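Local coordinates for hypothetical protein TTMA177 (Thermus thermophilus phage TMA, PDB 2ZDJ) that is of unknown function but adopts a small alpha-plus-beta, cystatin-like fold in which one helix accompanies an antiparallel sheet, at residues M3-V7 against K8-D12. Numbering follows the deposited sequence.
Sequences MRKLV and KDFGD
The ring of F10 folds back against the chain that leads into it, taking CE of K5 over one face and meeting CA of V7 in its plane at the edge. The chain turns through a short 3-10 segment, residues 7-9, directly after strand 4-6, an outermost strand of the antiparallel sheet in this cystatin-like fold. K5 CE stands 3.8 Å from the centroid of the F10 ring, 23° off the normal, a CH-pi contact displaced toward the rim, where F10 CE1 is 3.5 Å from K5 CE. The lysine chain leaves with CG anti to the backbone N (chi1 -177°) and bends at chi3, which lays CE over the ring and lets NZ go on to a hydrogen bond with Y14 OH. The same ring stacks with F40 and meets Y14 and W52 edge-to-face, tying the turn to strands 38-44 and 47-54 and, through Y14, to the loop that follows.

F10 N donates to V7 O at 2.7 Å, nearly straight at 170° but from above the carbonyl plane, a bond that closes the turn and helps to hold the F10 backbone where its ring meets K5 CE. On the outer side, L6 and D9 run side by side, L6 CB 3.7 Å from D9 OD2, while the K8 chain lies alongside L6. A water bridges the L6 backbone to the D9 carboxylate, accepting from L6 N at 2.7 Å and donating to D9 OD2 at 2.9 Å.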
loop_
_atom_site.group_PDB
_atom_site.type_symbol
_atom_site.label_atom_id
_atom_site.label_comp_id
_atom_site.label_asym_id
_atom_site.label_seq_id
_atom_site.Cartn_x
_atom_site.Cartn_y
_atom_site.Cartn_z
HETATM N N MSE A 3 9.819 8.032 -1.092
HETATM C CA MSE A 3 8.472 7.990 -1.669
HETATM C C MSE A 3 8.208 6.806 -2.596
HETATM O O MSE A 3 7.102 6.625 -3.103
HETATM C CB MSE A 3 8.218 9.307 -2.419
HETATM C CG MSE A 3 7.130 10.201 -1.826
HETATM SE SE MSE A 3 7.124 10.314 0.099
HETATM C CE MSE A 3 8.006 12.020 0.325
ATOM N N ARG A 4 9.231 5.995 -2.814
ATOM C CA ARG A 4 9.099 4.854 -3.693
ATOM C C ARG A 4 9.875 3.683 -3.114
ATOM O O ARG A 4 10.968 3.857 -2.570
ATOM C CB ARG A 4 9.634 5.204 -5.084
ATOM C CG ARG A 4 8.788 4.638 -6.211
ATOM C CD ARG A 4 7.976 5.693 -6.943
ATOM N NE ARG A 4 7.188 6.517 -6.036
ATOM C CZ ARG A 4 6.365 7.480 -6.431
ATOM N NH1 ARG A 4 5.692 8.187 -5.529
ATOM N NH2 ARG A 4 6.210 7.730 -7.727
ATOM N N LYS A 5 9.315 2.488 -3.217
ATOM C CA LYS A 5 10.013 1.341 -2.679
ATOM C C LYS A 5 9.675 0.034 -3.365
ATOM O O LYS A 5 8.520 -0.248 -3.690
ATOM C CB LYS A 5 9.760 1.213 -1.173
ATOM C CG LYS A 5 10.535 0.066 -0.559
ATOM C CD LYS A 5 10.811 0.264 0.920
ATOM C CE LYS A 5 9.585 0.088 1.775
ATOM N NZ LYS A 5 9.961 0.296 3.196
ATOM N N LEU A 6 10.714 -0.760 -3.578
ATOM C CA LEU A 6 10.569 -2.042 -4.220
ATOM C C LEU A 6 9.819 -2.985 -3.297
ATOM O O LEU A 6 10.098 -3.062 -2.092
ATOM C CB LEU A 6 11.944 -2.633 -4.550
ATOM C CG LEU A 6 12.870 -1.867 -5.498
ATOM C CD1 LEU A 6 14.233 -2.586 -5.578
ATOM C CD2 LEU A 6 12.236 -1.779 -6.868
ATOM N N VAL A 7 8.860 -3.693 -3.875
ATOM C CA VAL A 7 8.063 -4.663 -3.142
ATOM C C VAL A 7 8.976 -5.578 -2.313
ATOM O O VAL A 7 8.807 -5.702 -1.093
ATOM C CB VAL A 7 7.221 -5.512 -4.124
ATOM C CG1 VAL A 7 6.663 -6.735 -3.430
ATOM C CG2 VAL A 7 6.092 -4.673 -4.683
ATOM N N LYS A 8 9.955 -6.196 -2.968
ATOM C CA LYS A 8 10.864 -7.104 -2.277
ATOM C C LYS A 8 11.387 -6.499 -0.978
ATOM O O LYS A 8 11.761 -7.224 -0.060
ATOM C CB LYS A 8 12.051 -7.484 -3.173
ATOM C CG LYS A 8 13.138 -6.426 -3.266
ATOM C CD LYS A 8 14.396 -6.956 -3.955
ATOM C CE LYS A 8 15.507 -5.909 -3.953
ATOM N NZ LYS A 8 16.770 -6.388 -4.587
ATOM N N ASP A 9 11.405 -5.174 -0.883
ATOM C CA ASP A 9 11.907 -4.547 0.331
ATOM C C ASP A 9 10.888 -4.303 1.449
ATOM O O ASP A 9 11.228 -3.748 2.487
ATOM C CB ASP A 9 12.657 -3.260 -0.016
ATOM C CG ASP A 9 13.933 -3.536 -0.779
ATOM O OD1 ASP A 9 14.616 -4.522 -0.431
ATOM O OD2 ASP A 9 14.261 -2.781 -1.716
ATOM N N PHE A 10 9.648 -4.732 1.242
ATOM C CA PHE A 10 8.615 -4.598 2.265
ATOM C C PHE A 10 8.700 -5.803 3.202
ATOM O O PHE A 10 8.338 -6.915 2.822
ATOM C CB PHE A 10 7.235 -4.552 1.618
ATOM C CG PHE A 10 6.880 -3.212 1.062
ATOM C CD1 PHE A 10 6.529 -2.171 1.909
ATOM C CD2 PHE A 10 6.926 -2.978 -0.306
ATOM C CE1 PHE A 10 6.227 -0.916 1.401
ATOM C CE2 PHE A 10 6.625 -1.724 -0.820
ATOM C CZ PHE A 10 6.274 -0.693 0.034
ATOM N N GLY A 11 9.176 -5.577 4.424
ATOM C CA GLY A 11 9.305 -6.668 5.371
ATOM C C GLY A 11 8.021 -7.072 6.074
ATOM O O GLY A 11 6.934 -6.625 5.714
ATOM N N ASP A 12 8.168 -7.921 7.091
ATOM C CA ASP A 12 7.059 -8.433 7.892
ATOM C C ASP A 12 6.278 -7.355 8.635
ATOM O O ASP A 12 5.195 -7.625 9.139
ATOM C CB ASP A 12 7.560 -9.450 8.935
ATOM C CG ASP A 12 8.094 -10.731 8.312
ATOM O OD1 ASP A 12 9.149 -10.685 7.641
ATOM O OD2 ASP A 12 7.459 -11.791 8.501
HETATM O O HOH W 1 13.174 -0.193 -2.549
#